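Local coordinates for Lmo0812 protein (PDB 4YF1) that is a putative HD-domain hydrolase that may remove the 3'-diphosphate from guanosine-3',5'-bis(diphosphate), at residues Thr65-Ala70 / Ala74-Glu79; Ala81-Ser86 / Lys114-Ala119; Arg41-Ala46 / Glu50-Ala55. All blocks are in the same frame, centred on the assembly; numbering follows the deposited sequence.

Interaction 1: Thr65-Ala70 / Ala74-Glu79; sequences TEMTDA and ATFGDE. With NA (sodium ion), chain E.
A70 O receives the one hydrogen bond that joins 65-70 to 74-79, from A74 N at 3.1 Å. It is a regular i to i+4 bond of helix 69-76, with an N-H...O angle of 160°, and it sets the side-chain methyl of A74 3.5 Å from the same oxygen, A70 O. The second touch is apolar. Selenomethionine M67, ahead of the helix, stretches out with both chi1 (-175°) and chi2 (175°) anti, so that its terminal CE meets the edge of the F76 ring, near the ring plane, at CE2 (4.3 Å). T75 CG2 lies over one face of that ring. M67 and F76 also press on A61 and L58 of helix 50-64, and on A61 and P36 of the second subunit, respectively.

The link between helices 50-64 and 69-76 opens with an ST turn at T65, whose OG1 accepts from M67 N at 3.1 Å. This fold points two carbonyls at one sodium ion, T65 O at 2.4 Å and M67 O at 2.4 Å, and V62 O completes the protein ligands. T68 then takes the N-cap position of the new helix: its side chain caps a backbone N of that helix while D71 OD2 accepts from T68 N, consistent with a capping box. At the other end G77, with a positive phi that glycine tolerates, is the first residue beyond helix 69-76 and takes the N-cap position of helix 78-87.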
ATOM      1  N   THR A  65     -10.627  -3.776  -8.744  1.00 44.99           N
ATOM      2  CA  THR A  65     -11.611  -4.254  -7.757  1.00 45.42           C
ATOM      3  C   THR A  65     -12.717  -3.219  -7.607  1.00 46.47           C
ATOM      4  O   THR A  65     -12.639  -2.116  -8.177  1.00 43.26           O
ATOM      5  CB  THR A  65     -10.989  -4.559  -6.366  1.00 44.69           C
ATOM      6  OG1 THR A  65     -10.903  -3.376  -5.559  1.00 42.80           O
ATOM      7  CG2 THR A  65      -9.612  -5.213  -6.505  1.00 44.54           C
ATOM      8  N   GLU A  66     -13.732  -3.557  -6.818  1.00 49.44           N
ATOM      9  CA  GLU A  66     -14.866  -2.657  -6.598  1.00 54.11           C
ATOM     10  C   GLU A  66     -14.545  -1.495  -5.669  1.00 52.03           C
ATOM     11  O   GLU A  66     -15.386  -0.631  -5.467  1.00 52.84           O
ATOM     12  CB  GLU A  66     -16.099  -3.429  -6.099  1.00 58.95           C
ATOM     13  CG  GLU A  66     -16.652  -4.453  -7.088  1.00 63.63           C
ATOM     14  CD  GLU A  66     -17.052  -3.852  -8.437  1.00 68.34           C
ATOM     15  OE1 GLU A  66     -18.268  -3.779  -8.721  1.00 72.71           O
ATOM     16  OE2 GLU A  66     -16.162  -3.419  -9.208  1.00 71.41           O
HETATM   17  N   MSE A  67     -13.332  -1.456  -5.120  1.00 50.57           N
HETATM   18  CA  MSE A  67     -12.924  -0.321  -4.279  1.00 49.60           C
HETATM   19  C   MSE A  67     -13.029   0.925  -5.135  1.00 46.35           C
HETATM   20  O   MSE A  67     -12.694   0.903  -6.331  1.00 45.31           O
HETATM   21  CB  MSE A  67     -11.506  -0.516  -3.733  1.00 50.79           C
HETATM   22  CG  MSE A  67     -11.101   0.585  -2.760  1.00 52.59           C
HETATM   23 SE   MSE A  67      -9.331   0.188  -1.964  1.00 57.21          SE
HETATM   24  CE  MSE A  67      -9.743   0.933  -0.186  1.00 58.71           C
ATOM     25  N   THR A  68     -13.491   2.016  -4.529  1.00 44.69           N
ATOM     26  CA  THR A  68     -13.727   3.278  -5.231  1.00 42.78           C
ATOM     27  C   THR A  68     -12.917   4.448  -4.683  1.00 40.89           C
ATOM     28  O   THR A  68     -12.263   4.342  -3.646  1.00 38.36           O
ATOM     29  CB  THR A  68     -15.200   3.685  -5.066  1.00 44.17           C
ATOM     30  OG1 THR A  68     -15.455   4.016  -3.688  1.00 44.20           O
ATOM     31  CG2 THR A  68     -16.126   2.558  -5.508  1.00 45.01           C
ATOM     32  N   ASP A  69     -13.019   5.580  -5.380  1.00 39.58           N
ATOM     33  CA  ASP A  69     -12.404   6.827  -4.951  1.00 38.40           C
ATOM     34  C   ASP A  69     -12.882   7.211  -3.538  1.00 37.33           C
ATOM     35  O   ASP A  69     -12.089   7.654  -2.704  1.00 36.16           O
ATOM     36  CB  ASP A  69     -12.789   7.958  -5.920  1.00 39.00           C
ATOM     37  CG  ASP A  69     -12.276   9.310  -5.465  1.00 37.82           C
ATOM     38  OD1 ASP A  69     -11.094   9.623  -5.692  1.00 37.61           O
ATOM     39  OD2 ASP A  69     -13.059  10.075  -4.888  1.00 37.82           O
ATOM     40  N   ALA A  70     -14.183   7.063  -3.295  1.00 36.47           N
ATOM     41  CA  ALA A  70     -14.773   7.392  -1.989  1.00 36.97           C
ATOM     42  C   ALA A  70     -14.203   6.525  -0.856  1.00 36.65           C
ATOM     43  O   ALA A  70     -13.979   7.022   0.247  1.00 35.45           O
ATOM     44  CB  ALA A  70     -16.282   7.257  -2.042  1.00 38.13           C
ATOM     45  N   ALA A  74     -12.074   7.996   2.427  1.00 35.48           N
ATOM     46  CA  ALA A  74     -12.528   7.688   3.789  1.00 37.96           C
ATOM     47  C   ALA A  74     -11.444   7.050   4.646  1.00 38.22           C
ATOM     48  O   ALA A  74     -11.314   7.391   5.804  1.00 38.54           O
ATOM     49  CB  ALA A  74     -13.750   6.772   3.753  1.00 39.07           C
ATOM     50  N   THR A  75     -10.659   6.144   4.059  1.00 37.13           N
ATOM     51  CA  THR A  75      -9.607   5.425   4.805  1.00 38.32           C
ATOM     52  C   THR A  75      -8.220   6.082   4.809  1.00 36.25           C
ATOM     53  O   THR A  75      -7.589   6.179   5.864  1.00 36.71           O
ATOM     54  CB  THR A  75      -9.487   3.987   4.285  1.00 39.24           C
ATOM     55  OG1 THR A  75     -10.748   3.327   4.467  1.00 42.59           O
ATOM     56  CG2 THR A  75      -8.426   3.219   5.045  1.00 40.40           C
ATOM     57  N   PHE A  76      -7.769   6.549   3.645  1.00 33.48           N
ATOM     58  CA  PHE A  76      -6.425   7.134   3.479  1.00 32.13           C
ATOM     59  C   PHE A  76      -6.355   8.657   3.376  1.00 32.34           C
ATOM     60  O   PHE A  76      -5.262   9.219   3.399  1.00 33.53           O
ATOM     61  CB  PHE A  76      -5.783   6.538   2.222  1.00 30.31           C
ATOM     62  CG  PHE A  76      -5.609   5.045   2.284  1.00 30.02           C
ATOM     63  CD1 PHE A  76      -4.503   4.485   2.930  1.00 30.23           C
ATOM     64  CD2 PHE A  76      -6.530   4.199   1.696  1.00 29.99           C
ATOM     65  CE1 PHE A  76      -4.338   3.111   2.993  1.00 30.17           C
ATOM     66  CE2 PHE A  76      -6.369   2.820   1.754  1.00 30.57           C
ATOM     67  CZ  PHE A  76      -5.274   2.274   2.409  1.00 30.64           C
ATOM     68  N   GLY A  77      -7.496   9.315   3.207  1.00 33.03           N
ATOM     69  CA  GLY A  77      -7.541  10.773   3.113  1.00 33.28           C
ATOM     70  C   GLY A  77      -7.525  11.301   1.690  1.00 33.31           C
ATOM     71  O   GLY A  77      -7.291  10.553   0.713  1.00 30.76           O
ATOM     72  N   ASP A  78      -7.758  12.601   1.582  1.00 33.97           N
ATOM     73  CA  ASP A  78      -7.832  13.284   0.298  1.00 35.51           C
ATOM     74  C   ASP A  78      -6.529  13.347  -0.507  1.00 34.01           C
ATOM     75  O   ASP A  78      -6.585  13.207  -1.732  1.00 32.24           O
ATOM     76  CB  ASP A  78      -8.402  14.698   0.465  1.00 38.31           C
ATOM     77  CG  ASP A  78      -9.908  14.711   0.796  1.00 41.47           C
ATOM     78  OD1 ASP A  78     -10.713  13.932   0.222  1.00 42.68           O
ATOM     79  OD2 ASP A  78     -10.300  15.567   1.608  1.00 48.34           O
ATOM     80  N   GLU A  79      -5.380  13.541   0.151  1.00 33.48           N
ATOM     81  CA  GLU A  79      -4.102  13.639  -0.556  1.00 33.90           C
ATOM     82  C   GLU A  79      -3.800  12.364  -1.339  1.00 31.56           C
ATOM     83  O   GLU A  79      -3.471  12.426  -2.527  1.00 29.28           O
ATOM     84  CB  GLU A  79      -2.918  13.922   0.375  1.00 37.06           C
ATOM     85  CG  GLU A  79      -2.845  15.333   0.912  1.00 41.22           C
ATOM     86  CD  GLU A  79      -1.504  15.635   1.583  1.00 44.97           C
ATOM     87  OE1 GLU A  79      -1.510  16.068   2.762  1.00 51.84           O
ATOM     88  OE2 GLU A  79      -0.450  15.417   0.950  1.00 45.88           O
TER
HETATM   89 NA    NA E 201     -12.976   0.180  -8.615  1.00 48.50          NA

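Interaction 2: Ala81-Ser86 / Lys114-Ala119; sequences ADLVAS and KALIVA
L116 reaches from helix 111-132 to the backbone of helix 78-87 with a single methyl, CD1, which lies 3.8 Å from L83 O and 4.2 Å from L83 CB. The two leucines adopt nearly the same conformation, CG anti to the carbonyl carbon and CD1 close to anti to CA, but they use it differently. In L116, whose CA-CB bond is directed at the partner helix, a chi2 of 159° extends CD1 outward as the leading atom. L83 is set flank-on and runs past: its CB, and its CD2 at 4.2 Å from L116 CD1, border the methyl, while its own CD1 lies farther off. S86, one turn on, closes in with OG 4.3 Å from L116 CD1.

That hydroxyl is not turned outward to a partner of its own across the interface. With chi1 at 74° it sits between the backbone N and the carbonyl carbon, folded back onto its own helix, and donates a short 2.6 Å hydrogen bond from S86 OG to L83 O. The donor is tilted only 18° from the carbonyl plane. Since S86 N makes a further weak bond to L83 O, this carbonyl is well satisfied although a methyl packs against it.

The contact is buried helix-helix packing inside the all-helical HD domain. Elsewhere on helix 111-132, K114 NZ is hydrogen-bonded to the carbonyls of V106, R107, M161 and Y163. A55 of helix 50-64 is touched by both L83 and L116, I117 packs on helix 95-108, and V118 rests against F173 of helix 172-184.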
ATOM      1  N   ALA A  81      -6.038  10.003  -2.055  1.00 25.76           N
ATOM      2  CA  ALA A  81      -7.149   9.819  -3.001  1.00 25.72           C
ATOM      3  C   ALA A  81      -6.920  10.622  -4.280  1.00 25.31           C
ATOM      4  O   ALA A  81      -7.104  10.105  -5.375  1.00 24.71           O
ATOM      5  CB  ALA A  81      -8.472  10.180  -2.371  1.00 26.31           C
ATOM      6  N   ASP A  82      -6.449  11.858  -4.129  1.00 25.38           N
ATOM      7  CA  ASP A  82      -6.166  12.717  -5.280  1.00 26.54           C
ATOM      8  C   ASP A  82      -5.010  12.229  -6.118  1.00 24.97           C
ATOM      9  O   ASP A  82      -5.033  12.355  -7.351  1.00 24.79           O
ATOM     10  CB  ASP A  82      -5.915  14.158  -4.849  1.00 28.39           C
ATOM     11  CG  ASP A  82      -7.182  14.851  -4.367  1.00 31.16           C
ATOM     12  OD1 ASP A  82      -8.296  14.318  -4.604  1.00 31.12           O
ATOM     13  OD2 ASP A  82      -7.051  15.930  -3.743  1.00 34.75           O
ATOM     14  N   LEU A  83      -3.988  11.700  -5.467  1.00 23.85           N
ATOM     15  CA  LEU A  83      -2.845  11.173  -6.211  1.00 23.49           C
ATOM     16  C   LEU A  83      -3.315   9.943  -7.038  1.00 23.37           C
ATOM     17  O   LEU A  83      -2.998   9.814  -8.222  1.00 22.73           O
ATOM     18  CB  LEU A  83      -1.677  10.832  -5.273  1.00 23.24           C
ATOM     19  CG  LEU A  83      -0.906  12.052  -4.728  1.00 23.88           C
ATOM     20  CD1 LEU A  83       0.020  11.649  -3.597  1.00 24.09           C
ATOM     21  CD2 LEU A  83      -0.120  12.721  -5.849  1.00 24.20           C
ATOM     22  N   VAL A  84      -4.108   9.094  -6.413  1.00 23.73           N
ATOM     23  CA  VAL A  84      -4.652   7.914  -7.077  1.00 25.01           C
ATOM     24  C   VAL A  84      -5.528   8.292  -8.270  1.00 26.18           C
ATOM     25  O   VAL A  84      -5.381   7.725  -9.372  1.00 27.37           O
ATOM     26  CB  VAL A  84      -5.450   7.035  -6.089  1.00 25.37           C
ATOM     27  CG1 VAL A  84      -6.225   5.952  -6.830  1.00 26.07           C
ATOM     28  CG2 VAL A  84      -4.508   6.383  -5.109  1.00 25.24           C
ATOM     29  N   ALA A  85      -6.432   9.244  -8.058  1.00 26.61           N
ATOM     30  CA  ALA A  85      -7.329   9.685  -9.115  1.00 27.20           C
ATOM     31  C   ALA A  85      -6.591  10.285 -10.286  1.00 28.08           C
ATOM     32  O   ALA A  85      -7.082  10.195 -11.419  1.00 28.82           O
ATOM     33  CB  ALA A  85      -8.350  10.690  -8.586  1.00 28.07           C
ATOM     34  N   SER A  86      -5.420  10.890 -10.045  1.00 27.54           N
ATOM     35  CA  SER A  86      -4.675  11.513 -11.136  1.00 28.55           C
ATOM     36  C   SER A  86      -4.286  10.531 -12.266  1.00 29.79           C
ATOM     37  O   SER A  86      -4.203  10.948 -13.418  1.00 31.28           O
ATOM     38  CB  SER A  86      -3.424  12.232 -10.642  1.00 27.56           C
ATOM     39  OG  SER A  86      -2.374  11.344 -10.266  1.00 27.16           O
ATOM     40  N   LYS A 114       3.622  12.447 -12.441  1.00 18.44           N
ATOM     41  CA  LYS A 114       4.425  11.818 -13.521  1.00 18.19           C
ATOM     42  C   LYS A 114       5.054  10.525 -13.031  1.00 18.07           C
ATOM     43  O   LYS A 114       5.009   9.499 -13.695  1.00 17.46           O
ATOM     44  CB  LYS A 114       5.536  12.761 -13.978  1.00 18.06           C
ATOM     45  CG  LYS A 114       5.029  13.999 -14.697  1.00 17.90           C
ATOM     46  CD  LYS A 114       6.135  15.001 -14.881  1.00 18.34           C
ATOM     47  CE  LYS A 114       5.765  16.139 -15.837  1.00 18.83           C
ATOM     48  NZ  LYS A 114       6.199  15.792 -17.222  1.00 18.52           N
ATOM     49  N   ALA A 115       5.562  10.549 -11.809  1.00 17.88           N
ATOM     50  CA  ALA A 115       6.246   9.368 -11.278  1.00 18.03           C
ATOM     51  C   ALA A 115       5.307   8.172 -11.112  1.00 17.96           C
ATOM     52  O   ALA A 115       5.715   7.029 -11.332  1.00 17.47           O
ATOM     53  CB  ALA A 115       6.937   9.697  -9.955  1.00 18.69           C
ATOM     54  N   LEU A 116       4.056   8.435 -10.731  1.00 17.92           N
ATOM     55  CA  LEU A 116       3.084   7.366 -10.546  1.00 18.31           C
ATOM     56  C   LEU A 116       2.819   6.632 -11.854  1.00 18.12           C
ATOM     57  O   LEU A 116       2.723   5.376 -11.895  1.00 18.71           O
ATOM     58  CB  LEU A 116       1.791   7.945 -10.041  1.00 19.04           C
ATOM     59  CG  LEU A 116       1.908   8.328  -8.566  1.00 20.31           C
ATOM     60  CD1 LEU A 116       0.809   9.345  -8.260  1.00 21.26           C
ATOM     61  CD2 LEU A 116       1.792   7.087  -7.697  1.00 20.85           C
ATOM     62  N   ILE A 117       2.711   7.415 -12.910  1.00 17.58           N
ATOM     63  CA  ILE A 117       2.463   6.836 -14.250  1.00 17.74           C
ATOM     64  C   ILE A 117       3.695   6.079 -14.736  1.00 17.77           C
ATOM     65  O   ILE A 117       3.558   4.952 -15.230  1.00 18.75           O
ATOM     66  CB  ILE A 117       2.085   7.915 -15.280  1.00 17.78           C
ATOM     67  CG1 ILE A 117       0.729   8.525 -14.923  1.00 18.73           C
ATOM     68  CG2 ILE A 117       2.039   7.302 -16.705  1.00 17.75           C
ATOM     69  CD1 ILE A 117       0.327   9.767 -15.706  1.00 18.74           C
ATOM     70  N   VAL A 118       4.875   6.691 -14.680  1.00 17.47           N
ATOM     71  CA  VAL A 118       6.071   6.012 -15.207  1.00 17.71           C
ATOM     72  C   VAL A 118       6.410   4.729 -14.411  1.00 18.42           C
ATOM     73  O   VAL A 118       6.715   3.700 -15.020  1.00 17.72           O
ATOM     74  CB  VAL A 118       7.264   6.945 -15.333  1.00 17.59           C
ATOM     75  CG1 VAL A 118       8.473   6.241 -15.860  1.00 17.80           C
ATOM     76  CG2 VAL A 118       6.947   8.167 -16.185  1.00 17.72           C
ATOM     77  N   ALA A 119       6.291   4.765 -13.083  1.00 18.26           N
ATOM     78  CA  ALA A 119       6.558   3.588 -12.265  1.00 19.31           C
ATOM     79  C   ALA A 119       5.628   2.429 -12.626  1.00 20.19           C
ATOM     80  O   ALA A 119       6.050   1.275 -12.714  1.00 19.86           O
ATOM     81  CB  ALA A 119       6.447   3.916 -10.792  1.00 19.88           C
TER

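Interaction 3: Arg41-Ala46 / Glu50-Ala55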
ATOM      1  N   ARG A  41       7.909  -0.101  -4.459  1.00 17.52           N
ATOM      2  CA  ARG A  41       9.353  -0.164  -4.317  1.00 17.73           C
ATOM      3  C   ARG A  41      10.097   0.814  -5.225  1.00 17.25           C
ATOM      4  O   ARG A  41      11.049   1.487  -4.789  1.00 17.52           O
ATOM      5  CB  ARG A  41       9.855  -1.608  -4.531  1.00 18.40           C
ATOM      6  CG  ARG A  41      11.353  -1.774  -4.586  1.00 18.75           C
ATOM      7  CD  ARG A  41      11.805  -3.225  -4.714  1.00 19.30           C
ATOM      8  NE  ARG A  41      13.236  -3.267  -4.946  1.00 19.43           N
ATOM      9  CZ  ARG A  41      13.816  -2.994  -6.110  1.00 20.21           C
ATOM     10  NH1 ARG A  41      13.072  -2.765  -7.218  1.00 20.38           N
ATOM     11  NH2 ARG A  41      15.140  -3.028  -6.200  1.00 20.61           N
ATOM     12  N   ILE A  42       9.713   0.877  -6.496  1.00 16.92           N
ATOM     13  CA  ILE A  42      10.321   1.821  -7.435  1.00 17.02           C
ATOM     14  C   ILE A  42      10.162   3.261  -6.899  1.00 16.98           C
ATOM     15  O   ILE A  42      11.087   4.013  -6.871  1.00 17.36           O
ATOM     16  CB  ILE A  42       9.668   1.705  -8.811  1.00 17.56           C
ATOM     17  CG1 ILE A  42      10.064   0.368  -9.462  1.00 17.99           C
ATOM     18  CG2 ILE A  42      10.092   2.855  -9.692  1.00 18.20           C
ATOM     19  CD1 ILE A  42       9.149  -0.084 -10.581  1.00 18.67           C
ATOM     20  N   LEU A  43       8.985   3.589  -6.442  1.00 17.16           N
ATOM     21  CA  LEU A  43       8.727   4.953  -5.926  1.00 17.72           C
ATOM     22  C   LEU A  43       9.497   5.261  -4.625  1.00 18.19           C
ATOM     23  O   LEU A  43      10.028   6.369  -4.479  1.00 18.42           O
ATOM     24  CB  LEU A  43       7.232   5.173  -5.746  1.00 17.74           C
ATOM     25  CG  LEU A  43       6.436   5.181  -7.076  1.00 17.92           C
ATOM     26  CD1 LEU A  43       4.949   4.984  -6.841  1.00 18.35           C
ATOM     27  CD2 LEU A  43       6.675   6.479  -7.840  1.00 18.26           C
ATOM     28  N   ARG A  44       9.569   4.276  -3.732  1.00 18.82           N
ATOM     29  CA  ARG A  44      10.265   4.439  -2.432  1.00 20.17           C
ATOM     30  C   ARG A  44      11.735   4.627  -2.690  1.00 20.32           C
ATOM     31  O   ARG A  44      12.369   5.552  -2.155  1.00 20.08           O
ATOM     32  CB  ARG A  44       9.991   3.228  -1.510  1.00 21.71           C
ATOM     33  CG  ARG A  44      10.805   3.207  -0.217  1.00 23.82           C
ATOM     34  CD  ARG A  44      10.433   2.077   0.731  1.00 25.23           C
ATOM     35  NE  ARG A  44      10.237   0.785   0.047  1.00 25.26           N
ATOM     36  CZ  ARG A  44       9.064   0.246  -0.256  1.00 25.58           C
ATOM     37  NH1 ARG A  44       9.014  -0.944  -0.879  1.00 26.04           N
ATOM     38  NH2 ARG A  44       7.926   0.891   0.001  1.00 27.08           N
ATOM     39  N   ARG A  45      12.291   3.788  -3.563  1.00 19.75           N
ATOM     40  CA  ARG A  45      13.699   3.884  -3.876  1.00 20.53           C
ATOM     41  C   ARG A  45      14.069   5.180  -4.566  1.00 20.16           C
ATOM     42  O   ARG A  45      15.239   5.574  -4.543  1.00 21.71           O
ATOM     43  CB  ARG A  45      14.142   2.673  -4.727  1.00 21.30           C
ATOM     44  CG  ARG A  45      14.233   1.396  -3.905  1.00 22.18           C
ATOM     45  CD  ARG A  45      14.464   0.222  -4.825  1.00 23.26           C
ATOM     46  NE  ARG A  45      15.741   0.299  -5.530  1.00 24.49           N
ATOM     47  CZ  ARG A  45      16.925  -0.064  -5.016  1.00 27.93           C
ATOM     48  NH1 ARG A  45      17.049  -0.467  -3.747  1.00 27.41           N
ATOM     49  NH2 ARG A  45      18.020   0.017  -5.778  1.00 31.19           N
ATOM     50  N   ALA A  46      13.096   5.838  -5.191  1.00 19.14           N
ATOM     51  CA  ALA A  46      13.362   7.091  -5.892  1.00 19.31           C
ATOM     52  C   ALA A  46      13.262   8.269  -4.903  1.00 19.92           C
ATOM     53  O   ALA A  46      13.421   9.378  -5.304  1.00 20.42           O
ATOM     54  CB  ALA A  46      12.387   7.311  -7.031  1.00 19.12           C
ATOM     55  N   GLU A  50       5.677   8.992   1.499  1.00 28.10           N
ATOM     56  CA  GLU A  50       4.760   7.892   1.766  1.00 29.98           C
ATOM     57  C   GLU A  50       3.414   8.005   1.032  1.00 28.33           C
ATOM     58  O   GLU A  50       2.916   7.005   0.479  1.00 26.43           O
ATOM     59  CB  GLU A  50       4.527   7.739   3.280  1.00 35.15           C
ATOM     60  CG  GLU A  50       4.122   6.330   3.669  1.00 40.11           C
ATOM     61  CD  GLU A  50       5.242   5.318   3.413  1.00 44.08           C
ATOM     62  OE1 GLU A  50       4.972   4.237   2.823  1.00 45.32           O
ATOM     63  OE2 GLU A  50       6.411   5.638   3.767  1.00 49.25           O
ATOM     64  N   GLU A  51       2.839   9.212   0.995  1.00 27.05           N
ATOM     65  CA  GLU A  51       1.573   9.400   0.285  1.00 26.98           C
ATOM     66  C   GLU A  51       1.669   8.957  -1.198  1.00 25.12           C
ATOM     67  O   GLU A  51       0.713   8.415  -1.757  1.00 24.91           O
ATOM     68  CB  GLU A  51       1.105  10.844   0.323  1.00 28.11           C
ATOM     69  CG  GLU A  51       0.677  11.365   1.704  1.00 30.23           C
ATOM     70  CD  GLU A  51       1.806  11.681   2.655  1.00 32.41           C
ATOM     71  OE1 GLU A  51       3.007  11.439   2.354  1.00 31.15           O
ATOM     72  OE2 GLU A  51       1.477  12.210   3.755  1.00 36.90           O
ATOM     73  N   VAL A  52       2.814   9.230  -1.818  1.00 24.31           N
ATOM     74  CA  VAL A  52       3.039   8.871  -3.224  1.00 22.94           C
ATOM     75  C   VAL A  52       3.205   7.368  -3.365  1.00 22.60           C
ATOM     76  O   VAL A  52       2.659   6.761  -4.282  1.00 20.92           O
ATOM     77  CB  VAL A  52       4.268   9.610  -3.822  1.00 23.42           C
ATOM     78  CG1 VAL A  52       4.562   9.168  -5.254  1.00 22.99           C
ATOM     79  CG2 VAL A  52       4.047  11.116  -3.831  1.00 24.10           C
ATOM     80  N   VAL A  53       3.999   6.773  -2.483  1.00 22.50           N
ATOM     81  CA  VAL A  53       4.217   5.339  -2.505  1.00 22.52           C
ATOM     82  C   VAL A  53       2.892   4.577  -2.377  1.00 22.54           C
ATOM     83  O   VAL A  53       2.627   3.615  -3.121  1.00 21.79           O
ATOM     84  CB  VAL A  53       5.203   4.912  -1.413  1.00 23.19           C
ATOM     85  CG1 VAL A  53       5.220   3.399  -1.263  1.00 23.72           C
ATOM     86  CG2 VAL A  53       6.581   5.456  -1.723  1.00 23.47           C
ATOM     87  N   VAL A  54       2.062   5.014  -1.440  1.00 23.04           N
ATOM     88  CA  VAL A  54       0.770   4.379  -1.210  1.00 23.59           C
ATOM     89  C   VAL A  54      -0.177   4.583  -2.370  1.00 23.23           C
ATOM     90  O   VAL A  54      -0.940   3.673  -2.699  1.00 22.92           O
ATOM     91  CB  VAL A  54       0.141   4.848   0.111  1.00 24.79           C
ATOM     92  CG1 VAL A  54      -1.287   4.333   0.256  1.00 25.72           C
ATOM     93  CG2 VAL A  54       0.994   4.352   1.272  1.00 25.52           C
ATOM     94  N   ALA A  55      -0.142   5.766  -2.991  1.00 23.16           N
ATOM     95  CA  ALA A  55      -0.989   5.996  -4.164  1.00 23.14           C
ATOM     96  C   ALA A  55      -0.587   5.000  -5.248  1.00 23.00           C
ATOM     97  O   ALA A  55      -1.447   4.479  -5.951  1.00 23.70           O
ATOM     98  CB  ALA A  55      -0.864   7.421  -4.675  1.00 23.33           C
TER
HETATM   99  O   HOH W   1       7.577   3.722   1.307  0.50 24.54           O
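A chi1 of -66° places CG of L43 anti to its carbonyl carbon and sends the branched end toward helix 50-64, whereas R44 starts with CG anti to the backbone N and bends at chi3 (43°), bringing NH2 alongside V53. L43 CD1 comes to 3.9 Å from V52 O, and its other methyl, CD2, meets V52 CG1 at 4.3 Å. V53 faces the junction of the two residues with both branches: CG2 lies 4.1 Å from L43 CB and 3.8 Å from R44 N, while CG1 approaches R44 NH2 at 3.9 Å, oblique to the guanidinium plane.

Water bridges the polar side. It accepts from R44 NH2, lying in the guanidinium plane at its edge, and donates to E50 OE1, so arginine and glutamate are coupled without direct contact. Across the subunit interface, E50 OE2 forms a salt bridge with R44 NH1 of the second subunit; the two R44 side chains come close to each other there, and the nearby glutamates probably temper their repulsion.

Helices 35-45 and 50-64 thus form a helical hairpin, their short segments antiparallel at 164° and 8.8 Å apart. L43 continues inward to A115, L116 and A119 of helix 111-132, V52 touches E112 on that same helix, and I42 meets F173 of helix 172-184.

In the fold
Interactions 2 and 3 lie closest, their centres about 10 Å apart, and interlock: L116 CD2 stands 3.5 Å from V52 O, and L83 CB stands 3.6 Å from A55 CB. Interaction 1 lies farther out, its centre about 14 Å from that of interaction 2 and about 17 Å from that of interaction 3. It meets the former where D69 OD1 nears A81 O, and the latter through F76 CD1 and V54 CG1 at 4.2 Å. L43 and L116 lie near, without touching, H35, H59, D60 and D120, whose convergence is consistent with an HD-type metal site, although no metal occupies it here; the sodium belongs to interaction 1. Interactions 1 and 3 also touch the second subunit.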